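Side-chain contacts in microcin B17-processing protein McbB (Escherichia coli str. K-12 substr. MG1655, PDB 6GRH), which is required to process the inactive microcin B17 precursor, McbA, into the active peptide antibiotic: residues T25-I30 against V36-E41; R155-F160 against V166-S171; E176-D181 against G240-L245. All blocks are in the same frame, centred on the assembly; numbering follows the deposited sequence.

Contact 1: T25-I30 against V36-E41; sequences TKTLLI and VDITHE
Ile38 packs on two residues of 25-30 at once: its CB lies 4.0 Å from CG2 of Thr27, and its CD1 reaches CB of Leu29 at 4.0 Å. Its CG1 stands beside the backbone N, opposite the carbonyl carbon (chi1 -61°), which turns the ethyl branch toward Leu29. On the same face, CB of Leu29 meets CB of Val36 at 4.3 Å. The other face carries Leu28 and Asp37, where CD2 of Leu28 comes 3.5 Å from OD1 of Asp37. These pairs belong to the beta hairpin of strands 26-31 and 34-38. Leu29 and Val36 form its hydrogen-bonded pair, with Leu29 N to Val36 O and Val36 N to Leu29 O, each 2.9 Å. Farther along, Ile38 N donates to Thr27 O. A water accepts from Thr27 N at 2.8 Å and lies 2.7 Å from Asp37 OD1, bridging the strands. The second carboxylate oxygen, Asp37 OD2, bonds to Tyr225 OH of the second subunit. Phe79 backs Val36 and Ile38, while 36-38 pairs antiparallel with a strand of another protein, consistent with the way RiPP recognition elements hold leader peptides.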
loop_
_atom_site.group_PDB
_atom_site.type_symbol
_atom_site.label_atom_id
_atom_site.label_comp_id
_atom_site.label_asym_id
_atom_site.label_seq_id
_atom_site.Cartn_x
_atom_site.Cartn_y
_atom_site.Cartn_z
ATOM N N THR B 25 -49.282 27.373 -16.561
ATOM C CA THR B 25 -48.619 27.664 -17.834
ATOM C C THR B 25 -47.085 27.572 -17.742
ATOM O O THR B 25 -46.385 28.011 -18.658
ATOM C CB THR B 25 -48.996 29.076 -18.301
ATOM O OG1 THR B 25 -48.495 30.018 -17.349
ATOM C CG2 THR B 25 -50.525 29.220 -18.431
ATOM N N LYS B 26 -46.572 26.980 -16.661
ATOM C CA LYS B 26 -45.137 26.900 -16.404
ATOM C C LYS B 26 -44.595 25.515 -16.750
ATOM O O LYS B 26 -45.176 24.502 -16.371
ATOM C CB LYS B 26 -44.888 27.195 -14.936
ATOM N N THR B 27 -43.470 25.486 -17.465
ATOM C CA THR B 27 -42.807 24.249 -17.864
ATOM C C THR B 27 -41.315 24.370 -17.636
ATOM O O THR B 27 -40.700 25.318 -18.102
ATOM C CB THR B 27 -43.097 23.936 -19.343
ATOM O OG1 THR B 27 -44.497 23.737 -19.464
ATOM C CG2 THR B 27 -42.408 22.666 -19.803
ATOM N N LEU B 28 -40.751 23.412 -16.910
ATOM C CA LEU B 28 -39.320 23.426 -16.586
ATOM C C LEU B 28 -38.655 22.118 -17.032
ATOM O O LEU B 28 -39.188 21.035 -16.789
ATOM C CB LEU B 28 -39.076 23.629 -15.091
ATOM C CG LEU B 28 -39.672 24.841 -14.377
ATOM C CD1 LEU B 28 -39.185 24.873 -12.937
ATOM C CD2 LEU B 28 -39.327 26.160 -15.043
ATOM N N LEU B 29 -37.503 22.282 -17.680
ATOM C CA LEU B 29 -36.591 21.224 -18.053
ATOM C C LEU B 29 -35.512 21.207 -16.980
ATOM O O LEU B 29 -34.960 22.257 -16.670
ATOM C CB LEU B 29 -35.943 21.550 -19.404
ATOM C CG LEU B 29 -34.790 20.647 -19.846
ATOM C CD1 LEU B 29 -35.280 19.239 -20.051
ATOM C CD2 LEU B 29 -34.056 21.144 -21.069
ATOM N N ILE B 30 -35.226 20.038 -16.430
ATOM C CA ILE B 30 -34.129 19.867 -15.486
ATOM C C ILE B 30 -33.288 18.688 -15.929
ATOM O O ILE B 30 -33.779 17.562 -16.007
ATOM C CB ILE B 30 -34.638 19.614 -14.057
ATOM C CG1 ILE B 30 -35.673 20.673 -13.660
ATOM C CG2 ILE B 30 -33.471 19.601 -13.082
ATOM C CD1 ILE B 30 -36.524 20.273 -12.477
ATOM N N VAL B 36 -33.982 24.879 -17.380
ATOM C CA VAL B 36 -34.509 25.856 -18.351
ATOM C C VAL B 36 -36.003 26.045 -18.126
ATOM O O VAL B 36 -36.742 25.079 -18.009
ATOM C CB VAL B 36 -34.224 25.429 -19.811
ATOM C CG1 VAL B 36 -34.678 26.505 -20.801
ATOM C CG2 VAL B 36 -32.740 25.147 -20.019
ATOM N N ASP B 37 -36.421 27.310 -18.028
ATOM C CA ASP B 37 -37.837 27.659 -18.052
ATOM C C ASP B 37 -38.255 27.648 -19.537
ATOM O O ASP B 37 -37.865 28.525 -20.286
ATOM C CB ASP B 37 -38.042 29.031 -17.390
ATOM C CG ASP B 37 -39.516 29.392 -17.168
ATOM O OD1 ASP B 37 -40.422 28.558 -17.408
ATOM O OD2 ASP B 37 -39.785 30.543 -16.742
ATOM N N ILE B 38 -39.021 26.650 -19.945
ATOM C CA ILE B 38 -39.322 26.425 -21.370
ATOM C C ILE B 38 -40.506 27.296 -21.777
ATOM O O ILE B 38 -41.579 27.184 -21.190
ATOM C CB ILE B 38 -39.688 24.959 -21.647
ATOM C CG1 ILE B 38 -38.534 24.028 -21.294
ATOM C CG2 ILE B 38 -40.105 24.739 -23.117
ATOM C CD1 ILE B 38 -37.298 24.169 -22.163
ATOM N N THR B 39 -40.322 28.151 -22.768
ATOM C CA THR B 39 -41.416 29.039 -23.204
ATOM C C THR B 39 -41.920 28.751 -24.621
ATOM O O THR B 39 -42.752 29.469 -25.100
ATOM C CB THR B 39 -41.007 30.519 -23.118
ATOM O OG1 THR B 39 -39.793 30.711 -23.866
ATOM C CG2 THR B 39 -40.812 30.942 -21.625
ATOM N N HIS B 40 -41.434 27.696 -25.255
ATOM C CA HIS B 40 -41.802 27.335 -26.620
ATOM C C HIS B 40 -42.560 25.994 -26.570
ATOM O O HIS B 40 -42.015 24.994 -26.088
ATOM C CB HIS B 40 -40.508 27.224 -27.441
ATOM C CG HIS B 40 -40.712 27.010 -28.913
ATOM N ND1 HIS B 40 -40.967 25.773 -29.458
ATOM C CD2 HIS B 40 -40.629 27.870 -29.958
ATOM C CE1 HIS B 40 -41.063 25.885 -30.774
ATOM N NE2 HIS B 40 -40.862 27.148 -31.101
ATOM N N GLU B 41 -43.811 25.982 -27.052
ATOM C CA GLU B 41 -44.670 24.780 -27.040
ATOM C C GLU B 41 -44.091 23.616 -27.832
ATOM O O GLU B 41 -44.106 22.494 -27.357
ATOM C CB GLU B 41 -46.087 25.086 -27.585
ATOM C CG GLU B 41 -46.959 25.941 -26.693
ATOM C CD GLU B 41 -47.167 25.380 -25.289
ATOM O OE1 GLU B 41 -47.069 24.145 -25.058
ATOM O OE2 GLU B 41 -47.445 26.205 -24.395
HETATM O O HOH W 1 -42.562 27.725 -18.818
#

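Contact 2: R155-F160 against V166-S171; sequences RIYSKF and VAFIQS
Phe168 offers one ring face to Tyr157, whose CD1 stands 3.7 Å above the Phe168 plane, over its centre. The rings form an edge-to-face (T-shaped) pair, with centroids 4.8 Å apart and planes inclined at 66°, and the tyrosine supplies the edge. With CG beside the backbone N and opposite the carbonyl carbon (chi1 -76°), the Tyr157 ring is carried across to the strand, where CD1 and CE1 meet Phe168. At the rim of Phe168, close to its plane, CG2 of Ile156 touches CE2 at 3.8 Å, while CB of Phe160 packs on CZ at 3.9 Å; the phenylalanine is thus met over a face and along an edge by one helix. At the C-terminal end of the helix, the carbonyl O of Phe160 meets CG1 of Val166, in the loop just before the strand, at 3.5 Å.

The polar edge begins at the tyrosine hydroxyl. Tyr157 OH donates to Gln170 OE1 at 2.7 Å, but from above the amide, 68° out of the carbonyl plane rather than on a lone pair. The same hydroxyl receives the backbone N-H of His193, and Gln170 NE2 bonds to Asp181 OD2, which ties both ends of the pair into a buried polar chain. Tyr157 also packs on Cys192, a zinc ligand, with its side chain about 7 Å from the zinc ion.

Helix 150-160 links strands 139-144 and 167-174 in a beta-alpha-beta unit. Over the segments in contact, helix and strand axes run nearly antiparallel and 10.5 Å apart, while Phe160 and Val166 both extend the packing to Ile141 on the neighbouring strand.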
loop_
_atom_site.group_PDB
_atom_site.type_symbol
_atom_site.label_atom_id
_atom_site.label_comp_id
_atom_site.label_asym_id
_atom_site.label_seq_id
_atom_site.Cartn_x
_atom_site.Cartn_y
_atom_site.Cartn_z
ATOM N N ARG B 155 -14.924 -23.215 -16.114
ATOM C CA ARG B 155 -15.749 -23.663 -17.244
ATOM C C ARG B 155 -15.998 -22.533 -18.271
ATOM O O ARG B 155 -15.875 -22.745 -19.479
ATOM C CB ARG B 155 -17.088 -24.190 -16.730
ATOM C CG ARG B 155 -18.076 -24.621 -17.814
ATOM C CD ARG B 155 -19.486 -24.685 -17.263
ATOM N NE ARG B 155 -20.508 -24.858 -18.305
ATOM C CZ ARG B 155 -21.809 -24.607 -18.143
ATOM N NH1 ARG B 155 -22.284 -24.160 -16.978
ATOM N NH2 ARG B 155 -22.653 -24.794 -19.160
ATOM N N ILE B 156 -16.365 -21.350 -17.782
ATOM C CA ILE B 156 -16.647 -20.205 -18.653
ATOM C C ILE B 156 -15.379 -19.750 -19.408
ATOM O O ILE B 156 -15.409 -19.467 -20.631
ATOM C CB ILE B 156 -17.310 -19.036 -17.858
ATOM C CG1 ILE B 156 -18.678 -19.443 -17.286
ATOM C CG2 ILE B 156 -17.474 -17.803 -18.731
ATOM C CD1 ILE B 156 -19.677 -19.954 -18.319
ATOM N N TYR B 157 -14.257 -19.679 -18.697
ATOM C CA TYR B 157 -12.986 -19.374 -19.352
ATOM C C TYR B 157 -12.623 -20.431 -20.401
ATOM O O TYR B 157 -12.199 -20.085 -21.506
ATOM C CB TYR B 157 -11.856 -19.215 -18.336
ATOM C CG TYR B 157 -11.826 -17.902 -17.542
ATOM C CD1 TYR B 157 -12.761 -16.859 -17.734
ATOM C CD2 TYR B 157 -10.826 -17.703 -16.590
ATOM C CE1 TYR B 157 -12.688 -15.674 -16.992
ATOM C CE2 TYR B 157 -10.759 -16.537 -15.851
ATOM C CZ TYR B 157 -11.676 -15.519 -16.054
ATOM O OH TYR B 157 -11.554 -14.361 -15.328
ATOM N N SER B 158 -12.784 -21.707 -20.045
ATOM C CA SER B 158 -12.440 -22.809 -20.915
ATOM C C SER B 158 -13.233 -22.750 -22.223
ATOM O O SER B 158 -12.682 -22.925 -23.283
ATOM C CB SER B 158 -12.685 -24.119 -20.182
ATOM O OG SER B 158 -12.355 -25.191 -20.987
ATOM N N LYS B 159 -14.519 -22.444 -22.123
ATOM C CA LYS B 159 -15.376 -22.297 -23.301
ATOM C C LYS B 159 -15.097 -21.049 -24.150
ATOM O O LYS B 159 -15.093 -21.131 -25.376
ATOM C CB LYS B 159 -16.836 -22.297 -22.870
ATOM C CG LYS B 159 -17.291 -23.641 -22.337
ATOM C CD LYS B 159 -18.651 -23.590 -21.643
ATOM C CE LYS B 159 -19.745 -23.014 -22.526
ATOM N NZ LYS B 159 -19.804 -23.649 -23.874
ATOM N N PHE B 160 -14.850 -19.902 -23.521
ATOM C CA PHE B 160 -14.888 -18.619 -24.257
ATOM C C PHE B 160 -13.599 -17.811 -24.424
ATOM O O PHE B 160 -13.597 -16.886 -25.241
ATOM C CB PHE B 160 -15.993 -17.737 -23.674
ATOM C CG PHE B 160 -17.341 -18.381 -23.703
ATOM C CD1 PHE B 160 -17.874 -18.861 -24.906
ATOM C CD2 PHE B 160 -18.088 -18.523 -22.546
ATOM C CE1 PHE B 160 -19.116 -19.483 -24.935
ATOM C CE2 PHE B 160 -19.337 -19.127 -22.569
ATOM C CZ PHE B 160 -19.852 -19.606 -23.765
ATOM N N VAL B 166 -13.133 -11.284 -27.103
ATOM C CA VAL B 166 -13.893 -11.511 -25.876
ATOM C C VAL B 166 -13.258 -10.747 -24.715
ATOM O O VAL B 166 -12.073 -10.420 -24.757
ATOM C CB VAL B 166 -13.942 -13.012 -25.536
ATOM C CG1 VAL B 166 -12.594 -13.549 -25.057
ATOM C CG2 VAL B 166 -15.021 -13.329 -24.530
ATOM N N ALA B 167 -14.061 -10.435 -23.716
ATOM C CA ALA B 167 -13.580 -10.031 -22.404
ATOM C C ALA B 167 -14.577 -10.528 -21.366
ATOM O O ALA B 167 -15.714 -10.852 -21.691
ATOM C CB ALA B 167 -13.399 -8.523 -22.304
ATOM N N PHE B 168 -14.123 -10.600 -20.122
ATOM C CA PHE B 168 -14.927 -11.095 -19.022
ATOM C C PHE B 168 -14.895 -10.118 -17.871
ATOM O O PHE B 168 -13.845 -9.475 -17.614
ATOM C CB PHE B 168 -14.385 -12.420 -18.472
ATOM C CG PHE B 168 -14.206 -13.500 -19.496
ATOM C CD1 PHE B 168 -13.081 -13.518 -20.322
ATOM C CD2 PHE B 168 -15.132 -14.498 -19.616
ATOM C CE1 PHE B 168 -12.888 -14.526 -21.250
ATOM C CE2 PHE B 168 -14.956 -15.518 -20.534
ATOM C CZ PHE B 168 -13.825 -15.536 -21.347
ATOM N N ILE B 169 -16.017 -10.069 -17.147
ATOM C CA ILE B 169 -16.087 -9.449 -15.827
ATOM C C ILE B 169 -16.744 -10.487 -14.965
ATOM O O ILE B 169 -17.612 -11.203 -15.442
ATOM C CB ILE B 169 -16.926 -8.160 -15.846
ATOM C CG1 ILE B 169 -16.140 -7.098 -16.597
ATOM C CG2 ILE B 169 -17.240 -7.674 -14.426
ATOM C CD1 ILE B 169 -16.952 -5.911 -17.022
ATOM N N GLN B 170 -16.273 -10.614 -13.734
ATOM C CA GLN B 170 -16.825 -11.548 -12.778
ATOM C C GLN B 170 -17.245 -10.800 -11.553
ATOM O O GLN B 170 -16.486 -9.947 -11.063
ATOM C CB GLN B 170 -15.809 -12.611 -12.355
ATOM C CG GLN B 170 -15.169 -13.415 -13.467
ATOM C CD GLN B 170 -14.057 -12.710 -14.233
ATOM O OE1 GLN B 170 -13.882 -12.967 -15.419
ATOM N NE2 GLN B 170 -13.273 -11.896 -13.569
ATOM N N SER B 171 -18.404 -11.157 -11.018
ATOM C CA SER B 171 -18.881 -10.567 -9.771
ATOM C C SER B 171 -19.412 -11.636 -8.821
ATOM O O SER B 171 -19.924 -12.659 -9.231
ATOM C CB SER B 171 -19.903 -9.450 -10.044
ATOM O OG SER B 171 -21.083 -9.944 -10.628
#

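Contact 3: E176-D181 against G240-L245; sequences ESFRID and GFSYHL
Helix 236-254 packs against a face of the mixed beta-sheet, and strand 177-180 meets it there through Phe178 and Ile180. The short segments run in nearly the same direction, at 20°, with axes 10.2 Å apart, a spacing that side chains from both elements fill. This is alpha-on-beta packing deep in the chain. The helix also serves the subunit interface, where Phe241 meets Phe241 of the second subunit with almost parallel ring planes.

Across the contact, Ser242 sits over one face of the Phe178 ring. Its OG is 3.7 Å above the Phe178 plane, over the ring centre, and its CB lies 4.0 Å from the Phe178 centroid, only 14° off the normal, a CH-pi contact. Phe178 places its CG opposite its own backbone N (chi1 179°), which carries the ring out toward the helix. The serine hydroxyl is not spent on the ring: it bonds to Tyr173 OH and to Glu238 O one helical turn back, and these partners fix its rotation. Tyr173 meets the Phe178 ring as well, so the residue that holds the serine also helps to enclose the aromatic group.

Leu245, a turn further along the helix, continues the apolar seam. Its CD1 touches CD2 of Phe178 at 4.0 Å, at the ring edge and near its plane, the two side chains sliding past each other in opposite directions. Leu245 also touches Ala272 on the adjoining strand 269-273. On the Ile180 side the closest approach is looser, with CD1 of Ile180 4.2 Å from CB of Leu245.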
loop_
_atom_site.group_PDB
_atom_site.type_symbol
_atom_site.label_atom_id
_atom_site.label_comp_id
_atom_site.label_asym_id
_atom_site.label_seq_id
_atom_site.Cartn_x
_atom_site.Cartn_y
_atom_site.Cartn_z
ATOM N N GLU B 176 -18.213 -9.637 3.793
ATOM C CA GLU B 176 -19.264 -8.609 3.773
ATOM C C GLU B 176 -19.156 -7.711 2.542
ATOM O O GLU B 176 -19.692 -6.598 2.549
ATOM C CB GLU B 176 -19.186 -7.777 5.055
ATOM C CG GLU B 176 -19.434 -8.596 6.302
ATOM C CD GLU B 176 -19.224 -7.822 7.594
ATOM O OE1 GLU B 176 -18.279 -6.997 7.675
ATOM O OE2 GLU B 176 -20.008 -8.062 8.541
ATOM N N SER B 177 -18.454 -8.163 1.497
ATOM C CA SER B 177 -18.271 -7.367 0.303
ATOM C C SER B 177 -18.892 -7.963 -0.943
ATOM O O SER B 177 -19.044 -9.195 -1.072
ATOM C CB SER B 177 -16.794 -7.126 0.026
ATOM O OG SER B 177 -16.167 -8.327 -0.404
ATOM N N PHE B 178 -19.219 -7.064 -1.854
ATOM C CA PHE B 178 -19.542 -7.397 -3.239
ATOM C C PHE B 178 -18.305 -7.009 -4.059
ATOM O O PHE B 178 -17.815 -5.886 -3.988
ATOM C CB PHE B 178 -20.794 -6.657 -3.671
ATOM C CG PHE B 178 -21.198 -6.911 -5.101
ATOM C CD1 PHE B 178 -21.317 -8.198 -5.583
ATOM C CD2 PHE B 178 -21.421 -5.850 -5.961
ATOM C CE1 PHE B 178 -21.672 -8.431 -6.900
ATOM C CE2 PHE B 178 -21.783 -6.070 -7.279
ATOM C CZ PHE B 178 -21.906 -7.367 -7.757
ATOM N N ARG B 179 -17.786 -7.953 -4.823
ATOM C CA ARG B 179 -16.586 -7.756 -5.637
ATOM C C ARG B 179 -16.921 -7.755 -7.107
ATOM O O ARG B 179 -17.616 -8.649 -7.585
ATOM C CB ARG B 179 -15.604 -8.901 -5.395
ATOM C CG ARG B 179 -15.167 -9.027 -3.955
ATOM C CD ARG B 179 -14.228 -7.912 -3.605
ATOM N NE ARG B 179 -13.803 -8.022 -2.209
ATOM C CZ ARG B 179 -12.765 -7.385 -1.670
ATOM N NH1 ARG B 179 -11.977 -6.589 -2.391
ATOM N NH2 ARG B 179 -12.503 -7.586 -0.389
ATOM N N ILE B 180 -16.407 -6.777 -7.834
ATOM C CA ILE B 180 -16.482 -6.800 -9.272
ATOM C C ILE B 180 -15.031 -6.795 -9.734
ATOM O O ILE B 180 -14.298 -5.834 -9.499
ATOM C CB ILE B 180 -17.229 -5.586 -9.853
ATOM C CG1 ILE B 180 -18.671 -5.519 -9.317
ATOM C CG2 ILE B 180 -17.189 -5.637 -11.381
ATOM C CD1 ILE B 180 -19.355 -4.218 -9.653
ATOM N N ASP B 181 -14.617 -7.859 -10.413
ATOM C CA ASP B 181 -13.253 -7.919 -10.898
ATOM C C ASP B 181 -13.020 -6.882 -11.986
ATOM O O ASP B 181 -13.953 -6.397 -12.638
ATOM C CB ASP B 181 -12.910 -9.319 -11.443
ATOM C CG ASP B 181 -12.873 -10.380 -10.375
ATOM O OD1 ASP B 181 -12.776 -10.040 -9.154
ATOM O OD2 ASP B 181 -12.944 -11.584 -10.777
ATOM N N GLY B 240 -30.308 -5.434 -4.665
ATOM C CA GLY B 240 -30.630 -4.157 -5.359
ATOM C C GLY B 240 -29.424 -3.256 -5.527
ATOM O O GLY B 240 -29.174 -2.715 -6.598
ATOM N N PHE B 241 -28.650 -3.140 -4.460
ATOM C CA PHE B 241 -27.376 -2.411 -4.460
ATOM C C PHE B 241 -26.435 -2.996 -5.497
ATOM O O PHE B 241 -25.893 -2.270 -6.329
ATOM C CB PHE B 241 -26.782 -2.512 -3.047
ATOM C CG PHE B 241 -25.530 -1.713 -2.818
ATOM C CD1 PHE B 241 -25.586 -0.342 -2.527
ATOM C CD2 PHE B 241 -24.303 -2.334 -2.817
ATOM C CE1 PHE B 241 -24.425 0.390 -2.258
ATOM C CE2 PHE B 241 -23.144 -1.617 -2.544
ATOM C CZ PHE B 241 -23.199 -0.253 -2.272
ATOM N N SER B 242 -26.281 -4.319 -5.462
ATOM C CA SER B 242 -25.450 -5.053 -6.440
ATOM C C SER B 242 -25.906 -4.809 -7.880
ATOM O O SER B 242 -25.106 -4.548 -8.769
ATOM C CB SER B 242 -25.509 -6.557 -6.149
ATOM O OG SER B 242 -24.970 -6.861 -4.863
ATOM N N TYR B 243 -27.218 -4.882 -8.081
ATOM C CA TYR B 243 -27.846 -4.646 -9.390
ATOM C C TYR B 243 -27.472 -3.272 -9.949
ATOM O O TYR B 243 -27.100 -3.157 -11.114
ATOM C CB TYR B 243 -29.357 -4.763 -9.225
ATOM C CG TYR B 243 -30.226 -4.766 -10.452
ATOM C CD1 TYR B 243 -30.297 -5.887 -11.275
ATOM C CD2 TYR B 243 -31.050 -3.678 -10.745
ATOM C CE1 TYR B 243 -31.156 -5.915 -12.376
ATOM C CE2 TYR B 243 -31.919 -3.698 -11.851
ATOM C CZ TYR B 243 -31.969 -4.832 -12.654
ATOM O OH TYR B 243 -32.795 -4.857 -13.745
ATOM N N HIS B 244 -27.553 -2.244 -9.105
ATOM C CA HIS B 244 -27.161 -0.916 -9.522
ATOM C C HIS B 244 -25.672 -0.810 -9.874
ATOM O O HIS B 244 -25.316 -0.180 -10.884
ATOM C CB HIS B 244 -27.538 0.093 -8.449
ATOM C CG HIS B 244 -27.356 1.509 -8.872
ATOM N ND1 HIS B 244 -28.054 2.073 -9.927
ATOM C CD2 HIS B 244 -26.536 2.475 -8.392
ATOM C CE1 HIS B 244 -27.651 3.324 -10.082
ATOM N NE2 HIS B 244 -26.744 3.594 -9.156
ATOM N N LEU B 245 -24.800 -1.390 -9.040
ATOM C CA LEU B 245 -23.367 -1.392 -9.340
ATOM C C LEU B 245 -22.991 -2.089 -10.644
ATOM O O LEU B 245 -22.137 -1.599 -11.387
ATOM C CB LEU B 245 -22.556 -1.965 -8.170
ATOM C CG LEU B 245 -22.411 -1.091 -6.941
ATOM C CD1 LEU B 245 -21.596 -1.826 -5.871
ATOM C CD2 LEU B 245 -21.701 0.196 -7.254
#

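The three contacts follow one another along the chain, each closing before the next opens. Contact 1 lies in the small antiparallel sheet near the N-terminus, its centre about 48 Å from that of contact 2 and about 38 Å from that of contact 3. Contacts 2 and 3 share the mixed sheet, their centres about 18 Å apart, and use adjacent strands, 167-174 and 177-180. Helix 150-160 and helix 236-254 lie on opposite faces of that sheet. The strands join the contacts directly: Ile169 CG2 packs on Ile180 CG2 at 3.7 Å. Contacts 1 and 3 both touch the second subunit, so contacts with the second copy of this protein reach both the hairpin and the helix of contact 3, while contact 2 lies beside the zinc site.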